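Local coordinates for possible sortase-like protein (Corynebacterium diphtheriae, PDB 5UUS) that probably acts as a sortase, a membrane-anchored transpeptidase or hydrolase that would process the sorting signals of surface proteins, at residues V111-R122 against N221-G229; D153-F161 against S172-I180. One frame throughout, in Å; residues are numbered along the deposited sequence.

How the contacts relate
From the N terminus, the chain first reaches 111-122, a beta hairpin formed by strands 109-114 and 117-123, whose partner 221-229 comes only at the C-terminal end, after strand 204-216. Contact 1 thus closes a long loop of 98 residues and lays the C-terminal tail over the hairpin. Within that loop falls contact 2, a much shorter closure between 153-161, which leads from helix 143-151 into strand 160-163, and the loop segment 172-180, which precedes strand 188-193. The two do not cross or touch: their centres are about 23 Å apart, on opposite sides of the chain's centre. Both reach the same mixed sheet, where strand 204-216 pairs with strand 117-123 and strand 160-163.

Contact 1. Residues V111-R122 against N221-G229; sequences VVETRTSWSVYR and NKPAALEEG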
ATOM      1  N   VAL A 111       0.970  -2.579   7.141  1.00 43.02           N
ATOM      2  CA  VAL A 111       0.771  -4.022   7.158  1.00 40.94           C
ATOM      3  C   VAL A 111      -0.574  -4.369   6.542  1.00 45.30           C
ATOM      4  O   VAL A 111      -1.591  -3.770   6.892  1.00 43.89           O
ATOM      5  CB  VAL A 111       0.868  -4.589   8.583  1.00 41.58           C
ATOM      6  CG1 VAL A 111       0.717  -6.114   8.547  1.00 41.34           C
ATOM      7  CG2 VAL A 111       2.213  -4.198   9.217  1.00 42.48           C
ATOM      8  N   VAL A 112      -0.564  -5.311   5.600  1.00 40.68           N
ATOM      9  CA  VAL A 112      -1.771  -5.707   4.883  1.00 37.98           C
ATOM     10  C   VAL A 112      -2.000  -7.207   5.040  1.00 45.22           C
ATOM     11  O   VAL A 112      -1.141  -8.034   4.752  1.00 39.94           O
ATOM     12  CB  VAL A 112      -1.696  -5.327   3.395  1.00 40.11           C
ATOM     13  CG1 VAL A 112      -3.030  -5.581   2.699  1.00 36.14           C
ATOM     14  CG2 VAL A 112      -1.331  -3.848   3.260  1.00 38.50           C
ATOM     15  N   GLU A 113      -3.180  -7.532   5.528  1.00 47.46           N
ATOM     16  CA  GLU A 113      -3.578  -8.899   5.735  1.00 40.47           C
ATOM     17  C   GLU A 113      -4.626  -9.301   4.707  1.00 45.92           C
ATOM     18  O   GLU A 113      -5.605  -8.565   4.490  1.00 40.71           O
ATOM     19  CB  GLU A 113      -4.138  -9.025   7.148  1.00 44.20           C
ATOM     20  CG  GLU A 113      -4.598 -10.357   7.546  1.00 47.70           C
ATOM     21  CD  GLU A 113      -5.421 -10.294   8.833  1.00 51.07           C
ATOM     22  OE1 GLU A 113      -5.710  -9.169   9.351  1.00 48.94           O
ATOM     23  OE2 GLU A 113      -5.783 -11.379   9.313  1.00 52.60           O
ATOM     24  N   THR A 114      -4.441 -10.458   4.070  1.00 41.49           N
ATOM     25  CA  THR A 114      -5.553 -11.046   3.336  1.00 39.62           C
ATOM     26  C   THR A 114      -6.012 -12.328   4.043  1.00 36.57           C
ATOM     27  O   THR A 114      -5.468 -12.708   5.080  1.00 40.33           O
ATOM     28  CB  THR A 114      -5.181 -11.352   1.874  1.00 37.11           C
ATOM     29  OG1 THR A 114      -4.346 -12.507   1.829  1.00 39.40           O
ATOM     30  CG2 THR A 114      -4.478 -10.157   1.233  1.00 40.58           C
ATOM     31  N   ARG A 115      -6.993 -13.012   3.478  1.00 39.20           N
ATOM     32  CA  ARG A 115      -7.402 -14.294   4.070  1.00 38.74           C
ATOM     33  C   ARG A 115      -6.298 -15.390   4.057  1.00 44.14           C
ATOM     34  O   ARG A 115      -6.357 -16.336   4.830  1.00 46.40           O
ATOM     35  CB  ARG A 115      -8.661 -14.786   3.380  1.00 41.19           C
ATOM     36  CG  ARG A 115      -9.877 -13.873   3.660  1.00 41.27           C
ATOM     37  CD  ARG A 115     -11.065 -14.366   2.858  1.00 43.98           C
ATOM     38  NE  ARG A 115     -12.293 -13.587   2.988  1.00 55.24           N
ATOM     39  CZ  ARG A 115     -13.090 -13.556   4.063  1.00 55.95           C
ATOM     40  NH1 ARG A 115     -12.783 -14.227   5.174  1.00 48.78           N
ATOM     41  NH2 ARG A 115     -14.200 -12.819   4.032  1.00 57.55           N
ATOM     42  N   THR A 116      -5.276 -15.233   3.218  1.00 41.33           N
ATOM     43  CA  THR A 116      -4.227 -16.228   3.129  1.00 38.31           C
ATOM     44  C   THR A 116      -2.827 -15.713   3.451  1.00 40.87           C
ATOM     45  O   THR A 116      -1.887 -16.503   3.458  1.00 41.18           O
ATOM     46  CB  THR A 116      -4.168 -16.843   1.708  1.00 43.57           C
ATOM     47  OG1 THR A 116      -3.951 -15.796   0.763  1.00 38.48           O
ATOM     48  CG2 THR A 116      -5.462 -17.551   1.347  1.00 38.32           C
ATOM     49  N   SER A 117      -2.650 -14.414   3.722  1.00 37.64           N
ATOM     50  CA  SER A 117      -1.285 -13.905   3.755  1.00 35.74           C
ATOM     51  C   SER A 117      -1.104 -12.640   4.599  1.00 37.71           C
ATOM     52  O   SER A 117      -2.069 -11.957   4.936  1.00 38.50           O
ATOM     53  CB  SER A 117      -0.808 -13.606   2.333  1.00 43.27           C
ATOM     54  OG  SER A 117      -1.477 -12.451   1.827  1.00 40.57           O
ATOM     55  N   TRP A 118       0.157 -12.350   4.921  1.00 37.09           N
ATOM     56  CA  TRP A 118       0.556 -11.082   5.538  1.00 39.33           C
ATOM     57  C   TRP A 118       1.571 -10.432   4.607  1.00 44.72           C
ATOM     58  O   TRP A 118       2.451 -11.127   4.092  1.00 42.20           O
ATOM     59  CB  TRP A 118       1.179 -11.294   6.932  1.00 41.87           C
ATOM     60  CG  TRP A 118       0.221 -11.684   8.004  1.00 45.54           C
ATOM     61  CD1 TRP A 118      -0.036 -12.967   8.473  1.00 37.63           C
ATOM     62  CD2 TRP A 118      -0.611 -10.802   8.776  1.00 42.39           C
ATOM     63  NE1 TRP A 118      -0.978 -12.915   9.473  1.00 42.82           N
ATOM     64  CE2 TRP A 118      -1.353 -11.605   9.680  1.00 45.78           C
ATOM     65  CE3 TRP A 118      -0.807  -9.411   8.788  1.00 46.91           C
ATOM     66  CZ2 TRP A 118      -2.265 -11.063  10.594  1.00 46.66           C
ATOM     67  CZ3 TRP A 118      -1.710  -8.865   9.702  1.00 46.00           C
ATOM     68  CH2 TRP A 118      -2.426  -9.692  10.593  1.00 49.41           C
ATOM     69  N   SER A 119       1.433  -9.116   4.380  1.00 39.20           N
ATOM     70  CA  SER A 119       2.392  -8.329   3.611  1.00 36.96           C
ATOM     71  C   SER A 119       2.828  -7.140   4.464  1.00 40.11           C
ATOM     72  O   SER A 119       2.017  -6.563   5.190  1.00 38.01           O
ATOM     73  CB  SER A 119       1.786  -7.818   2.293  1.00 41.01           C
ATOM     74  OG  SER A 119       1.269  -8.867   1.515  1.00 44.49           O
ATOM     75  N   VAL A 120       4.106  -6.792   4.385  1.00 37.15           N
ATOM     76  CA  VAL A 120       4.582  -5.574   5.008  1.00 36.31           C
ATOM     77  C   VAL A 120       5.137  -4.703   3.915  1.00 41.00           C
ATOM     78  O   VAL A 120       6.050  -5.122   3.195  1.00 41.28           O
ATOM     79  CB  VAL A 120       5.674  -5.840   6.052  1.00 35.20           C
ATOM     80  CG1 VAL A 120       6.225  -4.512   6.606  1.00 37.53           C
ATOM     81  CG2 VAL A 120       5.118  -6.732   7.162  1.00 38.10           C
ATOM     82  N   TYR A 121       4.572  -3.508   3.790  1.00 42.99           N
ATOM     83  CA  TYR A 121       5.133  -2.461   2.945  1.00 43.31           C
ATOM     84  C   TYR A 121       5.771  -1.368   3.801  1.00 43.12           C
ATOM     85  O   TYR A 121       5.358  -1.140   4.933  1.00 40.51           O
ATOM     86  CB  TYR A 121       4.064  -1.843   2.062  1.00 41.45           C
ATOM     87  CG  TYR A 121       3.430  -2.770   1.060  1.00 39.53           C
ATOM     88  CD1 TYR A 121       2.334  -3.559   1.410  1.00 37.90           C
ATOM     89  CD2 TYR A 121       3.891  -2.822  -0.258  1.00 39.81           C
ATOM     90  CE1 TYR A 121       1.726  -4.404   0.470  1.00 40.11           C
ATOM     91  CE2 TYR A 121       3.284  -3.659  -1.201  1.00 37.31           C
ATOM     92  CZ  TYR A 121       2.204  -4.447  -0.824  1.00 38.34           C
ATOM     93  OH  TYR A 121       1.583  -5.265  -1.744  1.00 36.53           O
ATOM     94  N   ARG A 122       6.775  -0.688   3.263  1.00 42.11           N
ATOM     95  CA  ARG A 122       7.403   0.399   4.000  1.00 43.76           C
ATOM     96  C   ARG A 122       7.464   1.660   3.146  1.00 43.49           C
ATOM     97  O   ARG A 122       7.816   1.611   1.967  1.00 40.28           O
ATOM     98  CB  ARG A 122       8.772  -0.042   4.484  1.00 43.17           C
ATOM     99  CG  ARG A 122       8.635  -1.172   5.497  1.00 43.62           C
ATOM    100  CD  ARG A 122       9.712  -1.134   6.534  1.00 47.02           C
ATOM    101  NE  ARG A 122       9.535  -2.191   7.524  1.00 48.35           N
ATOM    102  CZ  ARG A 122       9.246  -1.975   8.800  1.00 49.85           C
ATOM    103  NH1 ARG A 122       9.121  -0.730   9.267  1.00 46.85           N
ATOM    104  NH2 ARG A 122       9.106  -2.998   9.619  1.00 48.67           N
ATOM    105  N   ASN A 221       1.952 -16.779  13.305  1.00 83.83           N
ATOM    106  CA  ASN A 221       2.974 -15.795  12.945  0.54 82.50           C
ATOM    107  C   ASN A 221       2.436 -14.600  12.143  1.00 77.42           C
ATOM    108  O   ASN A 221       2.263 -14.671  10.937  1.00 83.41           O
ATOM    109  CB  ASN A 221       4.108 -16.468  12.153  0.54 81.73           C
ATOM    110  CG  ASN A 221       5.003 -17.351  13.024  0.54 85.12           C
ATOM    111  OD1 ASN A 221       5.167 -17.109  14.223  0.54 88.33           O
ATOM    112  ND2 ASN A 221       5.595 -18.375  12.416  0.54 81.54           N
ATOM    113  N   LYS A 222       2.180 -13.499  12.838  1.00 68.35           N
ATOM    114  CA  LYS A 222       1.841 -12.237  12.186  1.00 58.25           C
ATOM    115  C   LYS A 222       3.137 -11.422  12.197  1.00 53.37           C
ATOM    116  O   LYS A 222       4.020 -11.718  12.992  1.00 52.39           O
ATOM    117  CB  LYS A 222       0.684 -11.529  12.904  1.00 61.56           C
ATOM    118  CG  LYS A 222       0.840 -11.450  14.421  1.00 73.61           C
ATOM    119  CD  LYS A 222      -0.266 -10.610  15.073  1.00 81.21           C
ATOM    120  CE  LYS A 222      -1.625 -11.308  15.032  1.00 84.70           C
ATOM    121  NZ  LYS A 222      -1.700 -12.482  15.961  1.00 88.57           N
ATOM    122  N   PRO A 223       3.280 -10.428  11.297  1.00 46.34           N
ATOM    123  CA  PRO A 223       4.559  -9.708  11.187  1.00 46.71           C
ATOM    124  C   PRO A 223       4.961  -8.966  12.450  1.00 49.68           C
ATOM    125  O   PRO A 223       4.128  -8.354  13.115  1.00 51.58           O
ATOM    126  CB  PRO A 223       4.307  -8.687  10.070  1.00 49.30           C
ATOM    127  CG  PRO A 223       3.122  -9.224   9.326  1.00 52.06           C
ATOM    128  CD  PRO A 223       2.280  -9.913  10.353  1.00 47.62           C
ATOM    129  N   ALA A 224       6.255  -8.999  12.740  1.00 50.98           N
ATOM    130  CA  ALA A 224       6.830  -8.249  13.842  1.00 53.85           C
ATOM    131  C   ALA A 224       6.569  -6.759  13.684  1.00 55.36           C
ATOM    132  O   ALA A 224       6.595  -6.009  14.662  1.00 60.46           O
ATOM    133  CB  ALA A 224       8.309  -8.507  13.926  1.00 55.06           C
ATOM    134  N   ALA A 225       6.318  -6.329  12.452  1.00 51.56           N
ATOM    135  CA  ALA A 225       6.146  -4.908  12.185  1.00 56.70           C
ATOM    136  C   ALA A 225       4.951  -4.348  12.956  1.00 57.63           C
ATOM    137  O   ALA A 225       4.915  -3.162  13.280  1.00 57.73           O
ATOM    138  CB  ALA A 225       5.993  -4.654  10.689  1.00 53.76           C
ATOM    139  N   LEU A 226       3.986  -5.211  13.266  1.00 54.66           N
ATOM    140  CA  LEU A 226       2.788  -4.804  14.008  1.00 56.38           C
ATOM    141  C   LEU A 226       3.102  -4.250  15.403  1.00 61.20           C
ATOM    142  O   LEU A 226       2.325  -3.470  15.952  1.00 61.61           O
ATOM    143  CB  LEU A 226       1.816  -5.996  14.113  1.00 54.31           C
ATOM    144  CG  LEU A 226       1.056  -6.289  12.817  1.00 51.96           C
ATOM    145  CD1 LEU A 226       0.253  -7.584  12.898  1.00 50.20           C
ATOM    146  CD2 LEU A 226       0.122  -5.133  12.492  1.00 49.94           C
ATOM    147  N   GLU A 227       4.250  -4.638  15.961  1.00 68.50           N
ATOM    148  CA  GLU A 227       4.651  -4.239  17.317  1.00 75.84           C
ATOM    149  C   GLU A 227       5.414  -2.921  17.367  1.00 77.49           C
ATOM    150  O   GLU A 227       5.846  -2.493  18.435  1.00 79.56           O
ATOM    151  CB  GLU A 227       5.518  -5.325  17.951  1.00 83.52           C
ATOM    152  CG  GLU A 227       5.099  -6.738  17.599  1.00 89.35           C
ATOM    153  CD  GLU A 227       3.670  -7.039  18.006  1.00 96.69           C
ATOM    154  OE1 GLU A 227       3.191  -6.416  18.984  1.00 97.12           O
ATOM    155  OE2 GLU A 227       3.031  -7.897  17.343  1.00100.10           O
ATOM    156  N   GLU A 228       5.583  -2.291  16.208  1.00 75.59           N
ATOM    157  CA  GLU A 228       6.304  -1.020  16.100  1.00 79.13           C
ATOM    158  C   GLU A 228       5.482   0.215  16.525  1.00 81.52           C
ATOM    159  O   GLU A 228       4.301   0.115  16.879  1.00 86.44           O
ATOM    160  CB  GLU A 228       6.794  -0.825  14.661  1.00 69.80           C
ATOM    161  CG  GLU A 228       7.815  -1.835  14.235  1.00 67.12           C
ATOM    162  CD  GLU A 228       8.194  -1.704  12.782  1.00 65.46           C
ATOM    163  OE1 GLU A 228       7.773  -0.712  12.133  1.00 65.10           O
ATOM    164  OE2 GLU A 228       8.907  -2.605  12.285  1.00 66.47           O
ATOM    165  N   GLY A 229       6.120   1.378  16.478  1.00 77.25           N
ATOM    166  CA  GLY A 229       5.458   2.617  16.833  1.00 82.30           C
ATOM    167  C   GLY A 229       5.461   2.872  18.326  1.00 90.53           C
ATOM    168  O   GLY A 229       5.348   4.020  18.767  1.00 95.95           O
ATOM    169  OXT GLY A 229       5.584   1.939  19.126  1.00 92.86           O
TER
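Pro223 lies over the indole of Trp118 on the beta hairpin of the sortase barrel, its CD 3.4 Å from Trp118 CD2. Beside it Lys222 continues along the same face, with CA 4.1 Å from the centroid of the five-membered ring, a CH-pi contact. The opposite face of the indole is backed by Glu113 CG, so the ring is sandwiched; Glu113 itself forms a salt bridge with Lys217. Pro223 also slides past Val120, Pro223 CB lying 3.6 Å from Val120 CG2. In the 3-10 turn 224-227, Ala225 CB touches both Val111 and Val120, while Leu226 CD1 approaches Trp118 CZ3 and Leu226 CD2 lies 4.0 Å from Val111 CG2. Backbone bonds between Val112 and Ser119 hold the hairpin strands together beneath this apolar cover, and Trp118 and Val120 are also bonded to strand 204-216. At the far end Arg122 and Glu228 form a two-pronged salt bridge, guanidinium and carboxylate planes 30° apart and both oxygens met on their syn sides. Arg122 NH1 also bonds Cys107 O, which helps to orient the group. Arg122 NH1 reaches Glu228 OE1 at 3.2 Å, while Arg122 NH2 makes the shorter bond to Glu228 OE2, 2.7 Å.

Contact 2. Residues D153-F161 against S172-I180; sequences DYEHVNGRF and SALPETDVI. With EDO (1,2-ethanediol), chain G; ACT (acetate ion), chain F.
Tyr154 presents one ring face to Leu174, whose CD1 stands 3.9 Å from the ring centroid, 28° off its normal, as a CH-pi contact. Leu174 opens a type II turn running to Thr177; Tyr154 opens a type I turn running to Val157, and the contact packs these two turns together in the loops flanking strand 160-163 of the sortase fold. Val157 lies across Pro175, CG1 to CG 4.1 Å. The one direct hydrogen bond between the segments comes from His156: CG sits between its backbone N and carbonyl carbon (chi1 69°), which turns the ring toward the second turn, and NE2 donates to Pro175 O at 2.8 Å, with the oxygen near the ring plane. Thr177 CG2 touches the same nitrogen at 3.4 Å, while Thr177 OG1 accepts from Val179 N, an ST turn, and separately donates to Leu174 O. Glu176 OE2 meets the slightly positive C-H edge of Phe161, 3.3 Å from CZ, the carboxylate plane turned 81° from the ring, and also bonds His208 of strand 204-216. Glu176 OE1 accepts from a water 2.7 Å away, which also donates to His156 O and accepts from Asn158 N. His156 NE2 must carry a proton, which a neutral ring can supply; Glu176 OE1, 4.8 Å from NE2, could at most mildly favour the charged form.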
ATOM      1  N   ASP A 153      15.233   1.582 -11.366  1.00 40.78           N
ATOM      2  CA  ASP A 153      13.885   1.728 -11.902  1.00 44.25           C
ATOM      3  C   ASP A 153      12.940   2.540 -11.004  1.00 42.15           C
ATOM      4  O   ASP A 153      11.899   3.002 -11.451  1.00 42.40           O
ATOM      5  CB  ASP A 153      13.297   0.347 -12.162  1.00 41.03           C
ATOM      6  CG  ASP A 153      14.089  -0.424 -13.210  1.00 47.13           C
ATOM      7  OD1 ASP A 153      14.729   0.208 -14.075  1.00 50.91           O
ATOM      8  OD2 ASP A 153      14.076  -1.659 -13.174  1.00 52.14           O
ATOM      9  N   TYR A 154      13.299   2.685  -9.741  1.00 36.67           N
ATOM     10  CA  TYR A 154      12.456   3.372  -8.776  1.00 38.99           C
ATOM     11  C   TYR A 154      13.049   4.735  -8.366  1.00 39.81           C
ATOM     12  O   TYR A 154      12.617   5.360  -7.400  1.00 39.68           O
ATOM     13  CB  TYR A 154      12.226   2.431  -7.571  1.00 39.20           C
ATOM     14  CG  TYR A 154      11.338   1.263  -7.982  1.00 40.49           C
ATOM     15  CD1 TYR A 154      11.879   0.127  -8.580  1.00 40.77           C
ATOM     16  CD2 TYR A 154       9.946   1.334  -7.851  1.00 42.78           C
ATOM     17  CE1 TYR A 154      11.069  -0.936  -8.991  1.00 42.41           C
ATOM     18  CE2 TYR A 154       9.127   0.270  -8.268  1.00 36.42           C
ATOM     19  CZ  TYR A 154       9.702  -0.852  -8.835  1.00 40.70           C
ATOM     20  OH  TYR A 154       8.903  -1.892  -9.265  1.00 40.24           O
ATOM     21  N   GLU A 155      14.043   5.200  -9.115  1.00 38.83           N
ATOM     22  CA  GLU A 155      14.696   6.472  -8.787  1.00 43.01           C
ATOM     23  C   GLU A 155      13.700   7.648  -8.793  1.00 40.67           C
ATOM     24  O   GLU A 155      13.735   8.507  -7.918  1.00 43.71           O
ATOM     25  CB  GLU A 155      15.846   6.748  -9.758  1.00 41.04           C
ATOM     26  CG  GLU A 155      16.349   8.197  -9.674  1.00 45.70           C
ATOM     27  CD  GLU A 155      17.624   8.424 -10.492  1.00 52.13           C
ATOM     28  OE1 GLU A 155      18.080   7.478 -11.189  1.00 45.82           O
ATOM     29  OE2 GLU A 155      18.167   9.551 -10.416  1.00 58.86           O
ATOM     30  N   HIS A 156      12.781   7.655  -9.751  1.00 39.27           N
ATOM     31  CA  HIS A 156      11.813   8.750  -9.890  1.00 41.38           C
ATOM     32  C   HIS A 156      10.619   8.664  -8.911  1.00 44.04           C
ATOM     33  O   HIS A 156       9.770   9.542  -8.892  1.00 40.64           O
ATOM     34  CB  HIS A 156      11.282   8.766 -11.321  1.00 41.96           C
ATOM     35  CG  HIS A 156      10.413   7.589 -11.640  1.00 44.22           C
ATOM     36  ND1 HIS A 156      10.925   6.334 -11.909  1.00 42.21           N
ATOM     37  CD2 HIS A 156       9.065   7.463 -11.698  1.00 38.00           C
ATOM     38  CE1 HIS A 156       9.927   5.496 -12.131  1.00 43.65           C
ATOM     39  NE2 HIS A 156       8.790   6.153 -11.988  1.00 38.41           N
ATOM     40  N   VAL A 157      10.541   7.611  -8.109  1.00 40.68           N
ATOM     41  CA  VAL A 157       9.322   7.380  -7.322  1.00 35.15           C
ATOM     42  C   VAL A 157       9.432   7.992  -5.938  1.00 40.87           C
ATOM     43  O   VAL A 157      10.169   7.503  -5.095  1.00 42.80           O
ATOM     44  CB  VAL A 157       9.005   5.871  -7.187  1.00 39.61           C
ATOM     45  CG1 VAL A 157       7.705   5.680  -6.388  1.00 37.28           C
ATOM     46  CG2 VAL A 157       8.909   5.209  -8.580  1.00 36.74           C
ATOM     47  N   ASN A 158       8.704   9.087  -5.730  1.00 38.93           N
ATOM     48  CA  ASN A 158       8.659   9.798  -4.451  1.00 41.79           C
ATOM     49  C   ASN A 158       7.697   9.092  -3.491  1.00 40.67           C
ATOM     50  O   ASN A 158       6.599   8.726  -3.889  1.00 43.35           O
ATOM     51  CB  ASN A 158       8.212  11.259  -4.701  1.00 41.28           C
ATOM     52  CG  ASN A 158       8.552  12.195  -3.561  1.00 46.41           C
ATOM     53  OD1 ASN A 158       8.885  11.772  -2.453  1.00 49.53           O
ATOM     54  ND2 ASN A 158       8.450  13.512  -3.831  1.00 44.59           N
ATOM     55  N   GLY A 159       8.099   8.884  -2.242  1.00 36.50           N
ATOM     56  CA  GLY A 159       7.220   8.236  -1.271  1.00 34.97           C
ATOM     57  C   GLY A 159       5.930   8.998  -0.972  1.00 39.49           C
ATOM     58  O   GLY A 159       4.956   8.394  -0.551  1.00 36.78           O
ATOM     59  N   ARG A 160       5.924  10.324  -1.152  1.00 37.31           N
ATOM     60  CA  ARG A 160       4.692  11.106  -0.983  1.00 34.36           C
ATOM     61  C   ARG A 160       4.743  12.383  -1.819  1.00 39.82           C
ATOM     62  O   ARG A 160       5.771  13.056  -1.878  1.00 38.79           O
ATOM     63  CB  ARG A 160       4.443  11.456   0.492  1.00 36.11           C
ATOM     64  CG  ARG A 160       3.105  12.222   0.761  1.00 40.80           C
ATOM     65  CD  ARG A 160       2.836  12.408   2.267  1.00 46.28           C
ATOM     66  NE  ARG A 160       4.018  12.957   2.927  1.00 41.36           N
ATOM     67  CZ  ARG A 160       4.599  12.428   4.001  1.00 48.07           C
ATOM     68  NH1 ARG A 160       4.062  11.361   4.573  1.00 42.17           N
ATOM     69  NH2 ARG A 160       5.707  12.971   4.509  1.00 45.28           N
ATOM     70  N   PHE A 161       3.643  12.701  -2.481  1.00 39.75           N
ATOM     71  CA  PHE A 161       3.569  13.935  -3.272  1.00 41.93           C
ATOM     72  C   PHE A 161       2.120  14.285  -3.544  1.00 39.19           C
ATOM     73  O   PHE A 161       1.212  13.484  -3.271  1.00 38.43           O
ATOM     74  CB  PHE A 161       4.364  13.821  -4.594  1.00 39.45           C
ATOM     75  CG  PHE A 161       3.878  12.735  -5.535  1.00 43.00           C
ATOM     76  CD1 PHE A 161       4.290  11.411  -5.372  1.00 38.63           C
ATOM     77  CD2 PHE A 161       3.050  13.041  -6.605  1.00 39.65           C
ATOM     78  CE1 PHE A 161       3.848  10.406  -6.240  1.00 36.50           C
ATOM     79  CE2 PHE A 161       2.592  12.040  -7.473  1.00 38.34           C
ATOM     80  CZ  PHE A 161       3.024  10.707  -7.305  1.00 35.69           C
ATOM     81  N   SER A 172      -0.187   2.861 -11.838  1.00 40.93           N
ATOM     82  CA  SER A 172       0.425   1.918 -12.792  1.00 42.99           C
ATOM     83  C   SER A 172       1.385   0.957 -12.117  1.00 40.77           C
ATOM     84  O   SER A 172       1.977   1.296 -11.086  1.00 34.49           O
ATOM     85  CB  SER A 172       1.172   2.671 -13.891  1.00 45.71           C
ATOM     86  OG  SER A 172       0.244   3.275 -14.769  1.00 48.08           O
ATOM     87  N   ALA A 173       1.543  -0.233 -12.708  1.00 42.10           N
ATOM     88  CA  ALA A 173       2.346  -1.316 -12.112  1.00 38.73           C
ATOM     89  C   ALA A 173       3.722  -0.803 -11.681  1.00 39.05           C
ATOM     90  O   ALA A 173       4.197  -1.086 -10.597  1.00 41.55           O
ATOM     91  CB  ALA A 173       2.486  -2.459 -13.100  1.00 37.45           C
ATOM     92  N   LEU A 174       4.339  -0.008 -12.551  1.00 40.36           N
ATOM     93  CA  LEU A 174       5.520   0.751 -12.193  1.00 36.07           C
ATOM     94  C   LEU A 174       5.070   2.211 -12.087  1.00 39.52           C
ATOM     95  O   LEU A 174       4.759   2.832 -13.115  1.00 38.88           O
ATOM     96  CB  LEU A 174       6.621   0.576 -13.240  1.00 41.83           C
ATOM     97  CG  LEU A 174       7.897   1.389 -13.006  1.00 46.50           C
ATOM     98  CD1 LEU A 174       8.557   0.933 -11.710  1.00 46.99           C
ATOM     99  CD2 LEU A 174       8.857   1.249 -14.190  1.00 47.64           C
ATOM    100  N   PRO A 175       5.005   2.753 -10.853  1.00 40.42           N
ATOM    101  CA  PRO A 175       4.297   4.041 -10.663  1.00 41.44           C
ATOM    102  C   PRO A 175       4.902   5.213 -11.439  1.00 41.40           C
ATOM    103  O   PRO A 175       6.118   5.261 -11.650  1.00 38.88           O
ATOM    104  CB  PRO A 175       4.377   4.298  -9.150  1.00 43.61           C
ATOM    105  CG  PRO A 175       5.264   3.240  -8.572  1.00 45.89           C
ATOM    106  CD  PRO A 175       5.419   2.129  -9.586  1.00 40.82           C
ATOM    107  N   GLU A 176       4.026   6.115 -11.882  1.00 39.47           N
ATOM    108  CA  GLU A 176       4.389   7.307 -12.666  1.00 43.02           C
ATOM    109  C   GLU A 176       5.212   6.996 -13.915  1.00 38.00           C
ATOM    110  O   GLU A 176       6.136   7.737 -14.272  1.00 39.59           O
ATOM    111  CB  GLU A 176       5.129   8.307 -11.777  1.00 35.64           C
ATOM    112  CG  GLU A 176       4.211   8.861 -10.674  1.00 41.60           C
ATOM    113  CD  GLU A 176       4.347   8.097  -9.378  1.00 41.50           C
ATOM    114  OE1 GLU A 176       5.502   7.829  -8.947  1.00 40.55           O
ATOM    115  OE2 GLU A 176       3.300   7.751  -8.785  1.00 40.67           O
ATOM    116  N   THR A 177       4.882   5.878 -14.554  1.00 38.33           N
ATOM    117  CA  THR A 177       5.436   5.499 -15.855  1.00 39.30           C
ATOM    118  C   THR A 177       4.322   5.008 -16.746  1.00 43.79           C
ATOM    119  O   THR A 177       3.197   4.843 -16.297  1.00 44.33           O
ATOM    120  CB  THR A 177       6.472   4.341 -15.768  1.00 40.81           C
ATOM    121  OG1 THR A 177       5.783   3.089 -15.539  1.00 40.08           O
ATOM    122  CG2 THR A 177       7.471   4.608 -14.656  1.00 43.31           C
ATOM    123  N   ASP A 178       4.668   4.690 -17.988  1.00 46.15           N
ATOM    124  CA  ASP A 178       3.713   4.121 -18.938  1.00 49.35           C
ATOM    125  C   ASP A 178       3.712   2.573 -18.944  1.00 53.79           C
ATOM    126  O   ASP A 178       3.195   1.950 -19.882  1.00 55.24           O
ATOM    127  CB  ASP A 178       4.024   4.638 -20.354  1.00 57.17           C
ATOM    128  CG  ASP A 178       5.445   4.261 -20.833  1.00 67.76           C
ATOM    129  OD1 ASP A 178       6.274   3.802 -20.013  1.00 70.39           O
ATOM    130  OD2 ASP A 178       5.743   4.438 -22.039  1.00 69.71           O
ATOM    131  N   VAL A 179       4.300   1.956 -17.920  1.00 47.76           N
ATOM    132  CA  VAL A 179       4.306   0.489 -17.816  1.00 48.41           C
ATOM    133  C   VAL A 179       3.124   0.006 -17.003  1.00 57.31           C
ATOM    134  O   VAL A 179       3.123   0.150 -15.784  1.00 59.20           O
ATOM    135  CB  VAL A 179       5.592  -0.035 -17.160  1.00 45.96           C
ATOM    136  CG1 VAL A 179       5.621  -1.551 -17.208  1.00 53.13           C
ATOM    137  CG2 VAL A 179       6.806   0.502 -17.886  1.00 51.31           C
ATOM    138  N   ILE A 180       2.124  -0.567 -17.670  1.00 60.62           N
ATOM    139  CA  ILE A 180       0.871  -0.947 -17.016  1.00 66.88           C
ATOM    140  C   ILE A 180       0.821  -2.409 -16.584  1.00 68.68           C
ATOM    141  O   ILE A 180       0.241  -2.731 -15.547  1.00 77.47           O
ATOM    142  CB  ILE A 180      -0.338  -0.669 -17.933  1.00 70.00           C
ATOM    143  CG1 ILE A 180      -0.076  -1.231 -19.339  1.00 69.06           C
ATOM    144  CG2 ILE A 180      -0.655   0.827 -17.936  1.00 68.89           C
ATOM    145  CD1 ILE A 180      -0.276  -0.226 -20.459  1.00 68.43           C
TER
HETATM  146  C1  EDO G 505      17.254  -2.581 -13.327  1.00 77.08           C
HETATM  147  O1  EDO G 505      18.202  -1.736 -14.006  1.00 76.57           O
HETATM  148  C2  EDO G 505      17.345  -2.412 -11.804  1.00 68.13           C
HETATM  149  O2  EDO G 505      16.547  -1.306 -11.337  1.00 59.31           O
HETATM  150  C   ACT F 504       8.097  15.290  -7.454  1.00 66.48           C
HETATM  151  O   ACT F 504       7.093  16.020  -7.267  1.00 72.93           O
HETATM  152  OXT ACT F 504       8.188  14.320  -6.669  1.00 55.17           O
HETATM  153  CH3 ACT F 504       9.114  15.565  -8.540  1.00 62.24           C
HETATM  154  O   HOH W   1       6.477  -1.789  -9.164  1.00 35.97           O
HETATM  155  O   HOH W   2       6.985   9.920  -8.198  1.00 43.63           O